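PDB 5MAL: lipase from Streptomyces rimosus, which catalyses the hydrolysis of triacylglycerols and aryl esters with a preference for medium-length acyl chains, and also cleaves fatty acyl-CoA thioesters. Local coordinates for residues A126-A131 and H181-G186; G18-D21 and C27-S30; M90-L95 and L102-K107; L139-F144 and D169-T174; H195-G200 and L204-L209. All coordinates share one frame; numbering follows the deposited sequence. Where two conformers were deposited one is given.

Contact 1: A126-A131 and H181-G186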
# COMPACT_ATOMS: atom_id res chain seq x y z
N ALA A 126 -6.71 -5.67 -16.37
CA ALA A 126 -6.28 -4.55 -17.19
C ALA A 126 -4.77 -4.64 -17.40
O ALA A 126 -4.28 -4.49 -18.51
CB ALA A 126 -6.68 -3.25 -16.57
N ILE A 127 -4.04 -4.90 -16.33
CA ILE A 127 -2.59 -5.06 -16.44
C ILE A 127 -2.24 -6.24 -17.35
O ILE A 127 -1.33 -6.15 -18.19
CB ILE A 127 -1.95 -5.24 -15.06
CG1 ILE A 127 -2.06 -3.93 -14.28
CG2 ILE A 127 -0.50 -5.64 -15.20
CD1 ILE A 127 -1.86 -4.07 -12.78
N ASP A 128 -2.95 -7.35 -17.18
CA ASP A 128 -2.77 -8.53 -18.03
C ASP A 128 -2.83 -8.18 -19.50
O ASP A 128 -2.00 -8.61 -20.30
CB ASP A 128 -3.84 -9.58 -17.75
CG ASP A 128 -3.59 -10.38 -16.49
OD1 ASP A 128 -2.42 -10.50 -16.07
OD2 ASP A 128 -4.58 -10.90 -15.93
N SER A 129 -3.85 -7.40 -19.84
CA SER A 129 -4.15 -7.07 -21.22
C SER A 129 -3.16 -6.06 -21.79
O SER A 129 -2.62 -6.25 -22.87
CB SER A 129 -5.57 -6.53 -21.34
OG SER A 129 -5.83 -6.04 -22.65
N ARG A 130 -2.93 -4.98 -21.04
CA ARG A 130 -2.13 -3.89 -21.57
C ARG A 130 -0.63 -4.14 -21.56
O ARG A 130 0.09 -3.68 -22.45
CB ARG A 130 -2.42 -2.61 -20.78
CG ARG A 130 -3.90 -2.26 -20.79
CD ARG A 130 -4.11 -0.79 -20.57
NE ARG A 130 -5.44 -0.51 -20.04
CZ ARG A 130 -5.91 0.71 -19.80
NH1 ARG A 130 -5.15 1.77 -20.04
NH2 ARG A 130 -7.13 0.86 -19.32
N ALA A 131 -0.16 -4.85 -20.55
CA ALA A 131 1.26 -5.01 -20.35
C ALA A 131 1.63 -6.48 -20.17
O ALA A 131 2.07 -6.88 -19.10
CB ALA A 131 1.70 -4.19 -19.16
N HIS A 181 -2.97 -14.17 -11.29
CA HIS A 181 -2.65 -13.53 -12.56
C HIS A 181 -1.18 -13.68 -12.92
O HIS A 181 -0.69 -13.05 -13.87
CB HIS A 181 -3.02 -12.05 -12.53
CG HIS A 181 -4.48 -11.80 -12.40
ND1 HIS A 181 -5.23 -11.28 -13.42
CD2 HIS A 181 -5.33 -11.99 -11.36
CE1 HIS A 181 -6.49 -11.16 -13.03
NE2 HIS A 181 -6.58 -11.58 -11.78
N GLY A 182 -0.47 -14.50 -12.16
CA GLY A 182 0.94 -14.73 -12.40
C GLY A 182 1.79 -13.55 -11.99
O GLY A 182 2.93 -13.41 -12.46
N PHE A 183 1.25 -12.70 -11.13
CA PHE A 183 2.03 -11.57 -10.61
C PHE A 183 2.78 -11.99 -9.37
O PHE A 183 2.34 -12.89 -8.65
CB PHE A 183 1.14 -10.38 -10.24
CG PHE A 183 0.27 -9.87 -11.36
CD1 PHE A 183 0.58 -10.13 -12.69
CD2 PHE A 183 -0.83 -9.08 -11.06
CE1 PHE A 183 -0.23 -9.62 -13.70
CE2 PHE A 183 -1.64 -8.59 -12.06
CZ PHE A 183 -1.33 -8.86 -13.39
N ALA A 184 3.92 -11.35 -9.13
CA ALA A 184 4.64 -11.54 -7.88
C ALA A 184 3.89 -10.79 -6.79
O ALA A 184 3.28 -9.75 -7.06
CB ALA A 184 6.06 -11.03 -7.98
N PHE A 185 3.92 -11.34 -5.59
CA PHE A 185 3.44 -10.64 -4.40
C PHE A 185 4.61 -10.35 -3.48
O PHE A 185 5.43 -11.24 -3.19
CB PHE A 185 2.38 -11.44 -3.65
CG PHE A 185 1.86 -10.75 -2.44
CD1 PHE A 185 0.94 -9.72 -2.56
CD2 PHE A 185 2.31 -11.11 -1.17
CE1 PHE A 185 0.46 -9.07 -1.43
CE2 PHE A 185 1.82 -10.46 -0.05
CZ PHE A 185 0.89 -9.44 -0.19
N GLY A 186 4.70 -9.11 -3.03
CA GLY A 186 5.74 -8.70 -2.12
C GLY A 186 5.13 -8.49 -0.75
O GLY A 186 4.36 -7.55 -0.52

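Contact 2: G18-D21 and C27-S30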
# COMPACT_ATOMS: atom_id res chain seq x y z
N GLY A 18 7.34 12.16 2.66
CA GLY A 18 7.77 13.52 2.38
C GLY A 18 8.32 13.76 0.99
O GLY A 18 8.14 12.94 0.10
N SER A 19 8.97 14.90 0.80
CA SER A 19 9.63 15.22 -0.47
C SER A 19 8.73 14.93 -1.68
O SER A 19 9.11 14.19 -2.58
CB SER A 19 10.93 14.44 -0.58
OG SER A 19 11.82 14.81 0.46
N TYR A 20 7.53 15.52 -1.68
CA TYR A 20 6.56 15.24 -2.75
C TYR A 20 6.85 16.00 -4.02
O TYR A 20 7.33 17.13 -4.01
CB TYR A 20 5.14 15.53 -2.28
CG TYR A 20 4.85 14.85 -0.97
CD1 TYR A 20 4.68 13.47 -0.91
CD2 TYR A 20 4.79 15.57 0.21
CE1 TYR A 20 4.45 12.83 0.30
CE2 TYR A 20 4.55 14.95 1.43
CZ TYR A 20 4.39 13.57 1.46
OH TYR A 20 4.16 12.95 2.67
N ASP A 21 6.56 15.34 -5.14
CA ASP A 21 6.61 15.99 -6.43
C ASP A 21 5.46 17.00 -6.49
O ASP A 21 4.31 16.64 -6.24
CB ASP A 21 6.51 14.94 -7.54
CG ASP A 21 6.46 15.56 -8.92
OD1 ASP A 21 5.34 15.89 -9.38
OD2 ASP A 21 7.54 15.71 -9.53
N CYS A 27 -2.10 13.73 -5.30
CA CYS A 27 -1.63 12.34 -5.33
C CYS A 27 -0.53 12.11 -4.31
O CYS A 27 -0.35 10.99 -3.85
CB CYS A 27 -1.14 11.98 -6.73
SG CYS A 27 -2.48 11.69 -7.89
N LYS A 28 0.20 13.18 -3.97
CA LYS A 28 1.25 13.12 -2.97
C LYS A 28 2.26 12.04 -3.31
O LYS A 28 2.52 11.14 -2.53
CB LYS A 28 0.65 12.88 -1.58
CG LYS A 28 0.07 14.12 -0.91
CD LYS A 28 1.17 15.06 -0.45
CE LYS A 28 0.59 16.22 0.35
NZ LYS A 28 1.62 17.26 0.61
N ARG A 29 2.81 12.11 -4.51
CA ARG A 29 3.87 11.19 -4.91
C ARG A 29 5.22 11.66 -4.39
O ARG A 29 5.80 12.62 -4.89
CB ARG A 29 3.90 11.02 -6.42
CG ARG A 29 2.73 10.16 -6.90
CD ARG A 29 2.83 9.83 -8.39
NE ARG A 29 2.49 10.94 -9.26
CZ ARG A 29 1.28 11.19 -9.76
NH1 ARG A 29 0.26 10.41 -9.46
NH2 ARG A 29 1.10 12.24 -10.57
N SER A 30 5.71 10.92 -3.41
CA SER A 30 6.95 11.23 -2.73
C SER A 30 8.17 10.77 -3.50
O SER A 30 8.16 9.66 -4.05
CB SER A 30 6.94 10.58 -1.36
OG SER A 30 8.24 10.57 -0.81
O HOH W 1 3.64 13.68 -11.30

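Contact 3: M90-L95 and L102-K107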
# COMPACT_ATOMS: atom_id res chain seq x y z
N MET A 90 -9.41 3.78 10.22
CA MET A 90 -8.42 4.28 11.19
C MET A 90 -8.92 5.53 11.88
O MET A 90 -8.76 5.68 13.08
CB MET A 90 -7.07 4.55 10.51
CG MET A 90 -6.45 3.34 9.83
SD MET A 90 -6.75 1.80 10.70
CE MET A 90 -5.83 2.06 12.20
N THR A 91 -9.51 6.43 11.10
CA THR A 91 -10.03 7.67 11.66
C THR A 91 -11.12 7.40 12.70
O THR A 91 -11.10 7.96 13.81
CB THR A 91 -10.59 8.58 10.55
OG1 THR A 91 -9.49 9.15 9.82
CG2 THR A 91 -11.45 9.70 11.14
N THR A 92 -12.04 6.51 12.34
CA THR A 92 -13.14 6.14 13.21
C THR A 92 -12.61 5.53 14.49
O THR A 92 -13.07 5.85 15.59
CB THR A 92 -14.10 5.14 12.51
OG1 THR A 92 -14.88 5.83 11.53
CG2 THR A 92 -15.02 4.46 13.52
N CYS A 93 -11.62 4.66 14.34
CA CYS A 93 -11.03 3.95 15.46
C CYS A 93 -10.39 4.87 16.48
O CYS A 93 -10.38 4.58 17.67
CB CYS A 93 -9.99 2.96 14.98
SG CYS A 93 -10.70 1.51 14.26
N ASN A 94 -9.82 5.96 16.01
CA ASN A 94 -9.10 6.83 16.90
C ASN A 94 -9.98 7.92 17.46
O ASN A 94 -9.55 8.70 18.31
CB ASN A 94 -7.89 7.41 16.18
CG ASN A 94 -6.76 6.41 16.09
OD1 ASN A 94 -6.05 6.18 17.07
ND2 ASN A 94 -6.62 5.77 14.93
N LEU A 95 -11.22 7.95 17.00
CA LEU A 95 -12.17 8.95 17.48
C LEU A 95 -13.28 8.37 18.34
O LEU A 95 -13.68 8.96 19.34
CB LEU A 95 -12.77 9.70 16.30
CG LEU A 95 -13.67 10.86 16.67
CD1 LEU A 95 -12.96 11.75 17.67
CD2 LEU A 95 -14.06 11.65 15.42
N LEU A 102 -13.94 -1.73 16.45
CA LEU A 102 -14.03 -3.15 16.11
C LEU A 102 -15.11 -3.37 15.05
O LEU A 102 -14.92 -4.14 14.12
CB LEU A 102 -14.31 -3.98 17.37
CG LEU A 102 -13.17 -3.98 18.39
CD1 LEU A 102 -13.48 -4.91 19.57
CD2 LEU A 102 -11.84 -4.34 17.74
N ALA A 103 -16.22 -2.67 15.20
CA ALA A 103 -17.32 -2.75 14.23
C ALA A 103 -16.89 -2.28 12.84
O ALA A 103 -17.22 -2.89 11.82
CB ALA A 103 -18.51 -1.93 14.72
N ARG A 104 -16.16 -1.16 12.82
CA ARG A 104 -15.68 -0.59 11.58
C ARG A 104 -14.69 -1.52 10.90
O ARG A 104 -14.74 -1.71 9.69
CB ARG A 104 -15.05 0.78 11.84
CG ARG A 104 -14.69 1.56 10.59
CD ARG A 104 -15.93 1.87 9.77
NE ARG A 104 -15.59 2.38 8.44
CZ ARG A 104 -15.34 1.61 7.39
NH1 ARG A 104 -15.39 0.29 7.50
NH2 ARG A 104 -15.05 2.16 6.21
N ILE A 105 -13.78 -2.10 11.69
CA ILE A 105 -12.83 -3.09 11.20
C ILE A 105 -13.54 -4.32 10.63
O ILE A 105 -13.17 -4.84 9.58
CB ILE A 105 -11.89 -3.58 12.31
CG1 ILE A 105 -11.10 -2.41 12.90
CG2 ILE A 105 -10.95 -4.65 11.77
CD1 ILE A 105 -10.02 -1.98 12.01
N ALA A 106 -14.54 -4.80 11.36
CA ALA A 106 -15.29 -5.96 10.91
C ALA A 106 -15.91 -5.69 9.54
O ALA A 106 -15.90 -6.56 8.66
CB ALA A 106 -16.37 -6.33 11.93
N LYS A 107 -16.43 -4.48 9.37
CA LYS A 107 -17.05 -4.09 8.11
C LYS A 107 -15.97 -4.05 7.04
O LYS A 107 -16.15 -4.55 5.94
CB LYS A 107 -17.76 -2.74 8.25
CG LYS A 107 -18.19 -2.09 6.94
CD LYS A 107 -18.77 -0.70 7.18
CE LYS A 107 -18.98 0.05 5.87
NZ LYS A 107 -19.49 1.43 6.09

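Contact 4: L139-F144 and D169-T174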
# COMPACT_ATOMS: atom_id res chain seq x y z
N LEU A 139 2.49 -5.33 -4.09
CA LEU A 139 3.04 -5.26 -2.76
C LEU A 139 1.88 -5.19 -1.78
O LEU A 139 0.85 -4.57 -2.07
CB LEU A 139 3.96 -4.06 -2.62
CG LEU A 139 5.28 -4.19 -3.38
CD1 LEU A 139 5.19 -3.67 -4.81
CD2 LEU A 139 6.36 -3.45 -2.61
N GLY A 140 2.03 -5.85 -0.65
CA GLY A 140 0.99 -5.84 0.35
C GLY A 140 1.06 -4.63 1.27
O GLY A 140 1.76 -3.65 0.99
N TYR A 141 0.32 -4.70 2.36
CA TYR A 141 0.35 -3.67 3.39
C TYR A 141 0.98 -4.27 4.62
O TYR A 141 0.94 -5.48 4.82
CB TYR A 141 -1.06 -3.16 3.71
CG TYR A 141 -1.78 -2.56 2.54
CD1 TYR A 141 -1.67 -1.21 2.26
CD2 TYR A 141 -2.57 -3.34 1.70
CE1 TYR A 141 -2.32 -0.64 1.17
CE2 TYR A 141 -3.23 -2.80 0.62
CZ TYR A 141 -3.11 -1.45 0.36
OH TYR A 141 -3.76 -0.88 -0.72
N PRO A 142 1.59 -3.43 5.47
CA PRO A 142 2.18 -4.01 6.67
C PRO A 142 1.11 -4.18 7.74
O PRO A 142 0.17 -3.38 7.75
CB PRO A 142 3.22 -2.96 7.09
CG PRO A 142 2.60 -1.66 6.66
CD PRO A 142 1.84 -1.98 5.36
N ARG A 143 1.21 -5.20 8.57
CA ARG A 143 0.48 -5.19 9.83
C ARG A 143 0.91 -3.93 10.55
O ARG A 143 2.11 -3.62 10.60
CB ARG A 143 0.79 -6.44 10.67
CG ARG A 143 -0.03 -7.66 10.30
CD ARG A 143 0.29 -8.80 11.25
NE ARG A 143 1.71 -9.11 11.20
CZ ARG A 143 2.23 -10.10 10.49
NH1 ARG A 143 1.44 -10.89 9.78
NH2 ARG A 143 3.55 -10.29 10.50
N PHE A 144 -0.05 -3.19 11.08
CA PHE A 144 0.26 -1.88 11.65
C PHE A 144 0.91 -1.96 13.04
O PHE A 144 1.62 -1.04 13.43
CB PHE A 144 -1.00 -1.03 11.77
CG PHE A 144 -1.49 -0.45 10.46
CD1 PHE A 144 -0.70 -0.44 9.33
CD2 PHE A 144 -2.76 0.11 10.39
CE1 PHE A 144 -1.15 0.09 8.14
CE2 PHE A 144 -3.23 0.65 9.19
CZ PHE A 144 -2.43 0.63 8.07
N ASP A 169 -5.78 -10.17 6.41
CA ASP A 169 -6.83 -10.51 5.44
C ASP A 169 -6.49 -9.95 4.08
O ASP A 169 -6.56 -10.67 3.08
CB ASP A 169 -8.20 -9.96 5.87
CG ASP A 169 -8.85 -10.79 6.98
OD1 ASP A 169 -8.25 -11.76 7.46
OD2 ASP A 169 -9.97 -10.43 7.37
N ILE A 170 -6.13 -8.67 4.02
CA ILE A 170 -5.96 -8.05 2.71
C ILE A 170 -4.74 -8.63 2.03
O ILE A 170 -4.76 -8.79 0.80
CB ILE A 170 -5.88 -6.49 2.78
CG1 ILE A 170 -6.19 -5.89 1.41
CG2 ILE A 170 -4.54 -6.00 3.32
CD1 ILE A 170 -6.57 -4.44 1.47
N ASN A 171 -3.71 -8.98 2.80
CA ASN A 171 -2.50 -9.57 2.24
C ASN A 171 -2.73 -10.98 1.72
O ASN A 171 -2.18 -11.37 0.68
CB ASN A 171 -1.38 -9.56 3.27
CG ASN A 171 -0.85 -8.16 3.50
OD1 ASN A 171 -0.92 -7.32 2.60
ND2 ASN A 171 -0.35 -7.89 4.71
N ALA A 172 -3.54 -11.76 2.44
CA ALA A 172 -3.92 -13.09 1.99
C ALA A 172 -4.73 -13.01 0.71
O ALA A 172 -4.43 -13.70 -0.25
CB ALA A 172 -4.70 -13.83 3.07
N VAL A 173 -5.75 -12.15 0.70
CA VAL A 173 -6.59 -12.00 -0.49
C VAL A 173 -5.75 -11.55 -1.68
O VAL A 173 -5.87 -12.07 -2.79
CB VAL A 173 -7.71 -10.98 -0.24
CG1 VAL A 173 -8.39 -10.61 -1.55
CG2 VAL A 173 -8.74 -11.55 0.73
N THR A 174 -4.85 -10.62 -1.42
CA THR A 174 -4.07 -10.02 -2.49
C THR A 174 -2.98 -10.95 -3.00
O THR A 174 -2.72 -11.00 -4.20
CB THR A 174 -3.46 -8.69 -2.02
OG1 THR A 174 -4.51 -7.83 -1.60
CG2 THR A 174 -2.73 -8.02 -3.16

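Contact 5: H195-G200 and L204-L209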
# COMPACT_ATOMS: atom_id res chain seq x y z
N HIS A 195 9.20 -3.35 13.19
CA HIS A 195 9.06 -1.92 12.88
C HIS A 195 7.61 -1.51 12.74
O HIS A 195 7.30 -0.52 12.07
CB HIS A 195 9.83 -1.58 11.61
CG HIS A 195 11.30 -1.83 11.74
ND1 HIS A 195 12.12 -1.01 12.49
CD2 HIS A 195 12.09 -2.82 11.27
CE1 HIS A 195 13.35 -1.48 12.46
NE2 HIS A 195 13.36 -2.58 11.73
N GLU A 196 6.73 -2.26 13.39
CA GLU A 196 5.33 -1.89 13.47
C GLU A 196 5.16 -0.76 14.48
O GLU A 196 6.10 -0.41 15.19
CB GLU A 196 4.49 -3.09 13.88
CG GLU A 196 4.78 -4.36 13.08
CD GLU A 196 5.83 -5.26 13.74
OE1 GLU A 196 6.69 -4.77 14.50
OE2 GLU A 196 5.78 -6.49 13.48
N LEU A 197 3.99 -0.17 14.53
CA LEU A 197 3.67 0.67 15.66
C LEU A 197 3.77 -0.21 16.90
O LEU A 197 3.46 -1.41 16.84
CB LEU A 197 2.29 1.30 15.51
CG LEU A 197 2.20 2.26 14.33
CD1 LEU A 197 0.78 2.78 14.15
CD2 LEU A 197 3.16 3.44 14.52
N CYS A 198 4.26 0.38 18.00
CA CYS A 198 4.48 -0.29 19.28
C CYS A 198 5.68 -1.24 19.26
O CYS A 198 5.91 -1.97 20.22
CB CYS A 198 3.25 -1.07 19.74
SG CYS A 198 1.74 -0.11 19.74
N SER A 199 6.44 -1.23 18.17
CA SER A 199 7.61 -2.10 18.10
C SER A 199 8.81 -1.48 18.81
O SER A 199 9.77 -2.17 19.14
CB SER A 199 7.99 -2.36 16.66
OG SER A 199 8.45 -1.15 16.10
N GLY A 200 8.75 -0.17 19.02
CA GLY A 200 9.87 0.57 19.57
C GLY A 200 10.75 1.10 18.45
O GLY A 200 11.65 1.91 18.66
N LEU A 204 6.20 3.17 10.57
CA LEU A 204 4.91 3.72 10.21
C LEU A 204 4.67 4.92 11.07
O LEU A 204 5.08 4.95 12.22
CB LEU A 204 3.78 2.71 10.45
CG LEU A 204 3.89 1.39 9.72
CD1 LEU A 204 2.95 0.38 10.38
CD2 LEU A 204 3.53 1.62 8.27
N HIS A 205 3.97 5.91 10.52
CA HIS A 205 3.45 6.99 11.34
C HIS A 205 2.31 6.43 12.17
O HIS A 205 1.52 5.63 11.69
CB HIS A 205 2.93 8.15 10.49
CG HIS A 205 3.99 8.87 9.72
ND1 HIS A 205 4.80 9.83 10.28
CD2 HIS A 205 4.36 8.77 8.42
CE1 HIS A 205 5.64 10.28 9.36
NE2 HIS A 205 5.38 9.67 8.22
N SER A 206 2.22 6.87 13.42
CA SER A 206 1.04 6.56 14.19
C SER A 206 -0.05 7.53 13.76
O SER A 206 0.02 8.11 12.68
CB SER A 206 1.31 6.69 15.69
OG SER A 206 0.20 6.20 16.43
N VAL A 207 -1.06 7.70 14.59
CA VAL A 207 -2.01 8.76 14.38
C VAL A 207 -1.28 10.07 14.61
O VAL A 207 -0.89 10.37 15.73
CB VAL A 207 -3.19 8.65 15.33
CG1 VAL A 207 -4.22 9.69 14.97
CG2 VAL A 207 -3.75 7.27 15.22
N THR A 208 -1.11 10.84 13.55
CA THR A 208 -0.16 11.95 13.62
C THR A 208 -0.63 13.17 12.83
O THR A 208 -1.77 13.20 12.34
CB THR A 208 1.23 11.51 13.09
OG1 THR A 208 2.21 12.51 13.40
CG2 THR A 208 1.19 11.29 11.59
N LEU A 209 0.25 14.16 12.73
CA LEU A 209 0.03 15.35 11.92
C LEU A 209 1.23 15.55 11.01
O LEU A 209 2.37 15.29 11.43
CB LEU A 209 -0.18 16.61 12.78
CG LEU A 209 -1.50 16.81 13.53
CD1 LEU A 209 -2.69 16.61 12.61
CD2 LEU A 209 -1.59 15.91 14.75

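Contact 1: A126-A131 and H181-G186
F183 pushes the far rim of its ring against helix 98-130, where CZ meets I127 CG2 at 3.8 Å and OD1 of D128 stands 3.3 Å from the same CZ. The ring takes this place with CG anti to the carbonyl carbon (chi1 -56°), and one of its faces is covered from within its own segment by H181 CB, which sits over the ring centre. I127 approaches obliquely, using the methyl branch that lies anti to its backbone N. The polar half of the contact belongs to D128 and H181. H181 ND1 donates to D128 OD2 at 2.6 Å with an N-H...O angle of 166°; the acceptor lies close to the imidazole plane and is met on its syn side by a donor tilted out of the carboxylate plane, while carboxylate and ring are turned only 23° from each other. NE2, at the other end of the imidazole, is bonded to D121 OD1, and Y124 sets its ring edge-to-face with both H181 and F183. A histidine held between two carboxylates is likely to be biased toward its protonated form. Without the carboxylate, as with an alanine at D128, H181 ND1 would probably lose its acceptor and the imidazole turn more easily about its remaining bond to D121. G182, at positive phi, closes helix 159-180 in a Schellman motif. The contact thus joins the C-terminal end of helix 98-130 to the link from helix 159-180 into edge strand 184-186 of the alpha/beta/alpha SGNH hydrolase fold.

Contact 2: G18-D21 and C27-S30
S30 and G18 share a short hydrogen bond, S30 OG donating to G18 O at 2.5 Å, and D21 N donates to R29 O at 2.8 Å in an almost straight line (177°). The two bonds flank the place where Y20 and S30 are joined as a single beta bridge, their CA atoms 4.0 Å apart. The S30 hydroxyl can grip G18 because OG stands anti to its own backbone N (chi1 165°); K32 N binds the same oxygen, which therefore works in two directions. Farther out, a water accepts from R29 NH2 at 3.0 Å and makes a weak bond to D21 OD1, while R29 NH1 is held by A51 O. Packing centres on the Y20 ring. K28 CD lies over the middle of one face, 3.6 Å from the centroid and 8° off the normal, a CH-pi contact reached through a bend at chi2 of the lysine. G18 O is on the opposite face, displaced toward the rim, and the carbonyl carbon of R29 comes to the ring edge. The phenol OH is bonded to G16 N and receives a second, weak bond from G18 N. C27, next to K28, is tied to C52 by a disulfide. Side chain to side chain, K28 is about 7 Å from the nucleophile S10, and Y20 about 7 Å from H216, the probable active-site histidine. One backbone bond, one hydroxyl-to-carbonyl bond, a sandwiched ring and a nearby disulfide imply that this surface loop beside the active site is kept in shape chiefly by polar pairing and ring contacts.

Contact 3: M90-L95 and L102-K107
R104, whose aliphatic stem meets T92, carries a guanidinium covered on one face by K107 CE, 3.9 Å above the plane and displaced toward the rim; its NE forms a salt bridge with D88, one turn ahead of T92 on the opposing helix. The other flat group, the N94 amide, points back along its own helix: ND2 donates to M90 O at 2.8 Å, reaching that oxygen from the face opposite to the one used by N94 N, and is also bonded to Y215 OH. Between the helices the touching atoms are aliphatic. T92 CG2 lies 4.0 Å from R104 CB, and the two side chains run at about a right angle. R104 leaves its helix with CG anti to the backbone N (chi1 -172°) and then bends at chi2 (62°), which presents CB and CG to the threonine while the charged end travels on to D88. Deeper in, C93 SG packs on I105 CG1 at 4.2 Å. That sulfur is covalently bonded to C101, so the cystine itself forms part of the interface, and helix 159-180 covers I105 through A162 and I163. Two consecutive helices, 86-96 and 98-130, folded back on each other and pinned near their sharp connection by a disulfide, make a disulfide-braced helical hairpin.

Contact 4: L139-F144 and D169-T174
N171, on helix 159-180, binds the backbone of Y141 in the segment that follows strand 135-139, on one side of the parallel sheet in the alpha/beta/alpha SGNH hydrolase fold. The hydrogen bonds come as a pair. Y141 N donates to N171 OD1 at 2.9 Å, in the carbonyl plane and on a lone pair, and N171 ND2 returns a bond of 2.7 Å to Y141 O, which lies near the amide plane. Both have N-H...O angles of 161°. Grasped at the N-H and C=O of a single residue, the carboxamide has its flip state fixed, and it satisfies two buried backbone polar atoms. Steric fit makes the approach possible: OD1 of N171 comes to 3.3 Å from G140 CA, and a CB on this glycine would collide with it. The apolar part is formed by I170 beside the Y141 ring. I170 CG2 touches Y141 CD2 at 3.7 Å and I170 CD1 meets Y141 CE2 at 3.8 Å, the two side chains meeting at a slant; CG2 of I170 occupies the crowded position between backbone N and carbonyl carbon, while CG1 runs anti to the N (chi1 -160°) and carries CD1 along the ring. At its other end the tyrosine is bonded through OH to D9, the neighbour of the nucleophile S10, and to G81 N, so the contact connects the helix layer with the surroundings of the active site. One turn along the helix, T174 OG1 adds a bond of 2.6 Å to I170 O, arriving from the face opposite to that used by T174 N.

Contact 5: H195-G200 and L204-L209
L197 and L204 bring the two segments to their nearest backbone approach, 6.4 Å between CA atoms, within the loop that leads to the active-site histidine of the SGNH hydrolase fold, probably H216. Residues E196 to S199 form a type II beta turn in which C198, disulfide-bonded to C151, takes the positive-phi position (73°). S199 N closes the turn on E196 O at 3.1 Å. The segment 204-209 is extended at first, and H205 has backbone bonds to Y215 and H216. The side-chain contact depends on L197, which the chi1 of -65° and an extended chi2 send across the other chain. L197 CD2 rests 3.4 Å from L204 O and 3.9 Å from S206 CB, with L204 CB a little farther off; L197 CD1 sits 3.8 Å from H205 O. One leucine fork therefore straddles three consecutive residues, mostly at their backbone. Shortening L197 to an alanine is likely to open a gap between the turn and segment 204-209, leaving L204 and S206 without the methyls that cover them. The side chain of H205 leaves its backbone away from the turn, and NE2 bonds to G16 O. Inside the turn, S199 OG donates to E196 O at 2.6 Å, in the carbonyl plane and on a lone pair.

Contact 4 is the fully buried one, near the centre of the chain; contact 2 is at the surface, and contacts 1, 3 and 5 are intermediate. Helix 98-130 serves contact 3 near its start and contact 1 at its end, on opposite sides of the molecular centre. Contact 1 adjoins contact 4 where G186 O probably accepts from G140 N just past the end of strand 135-139, and F144 O probably accepts from L197 N, linking contact 4 to contact 5. M90 also packs on F144. The chemistry varies with place: carboxylate-imidazole pairing at the helix end, amide-to-backbone bonding in the core, aliphatic contact between helices in contact 3, leucine methyls laid on backbone in contact 5, and a lysine-covered tyrosine in contact 2.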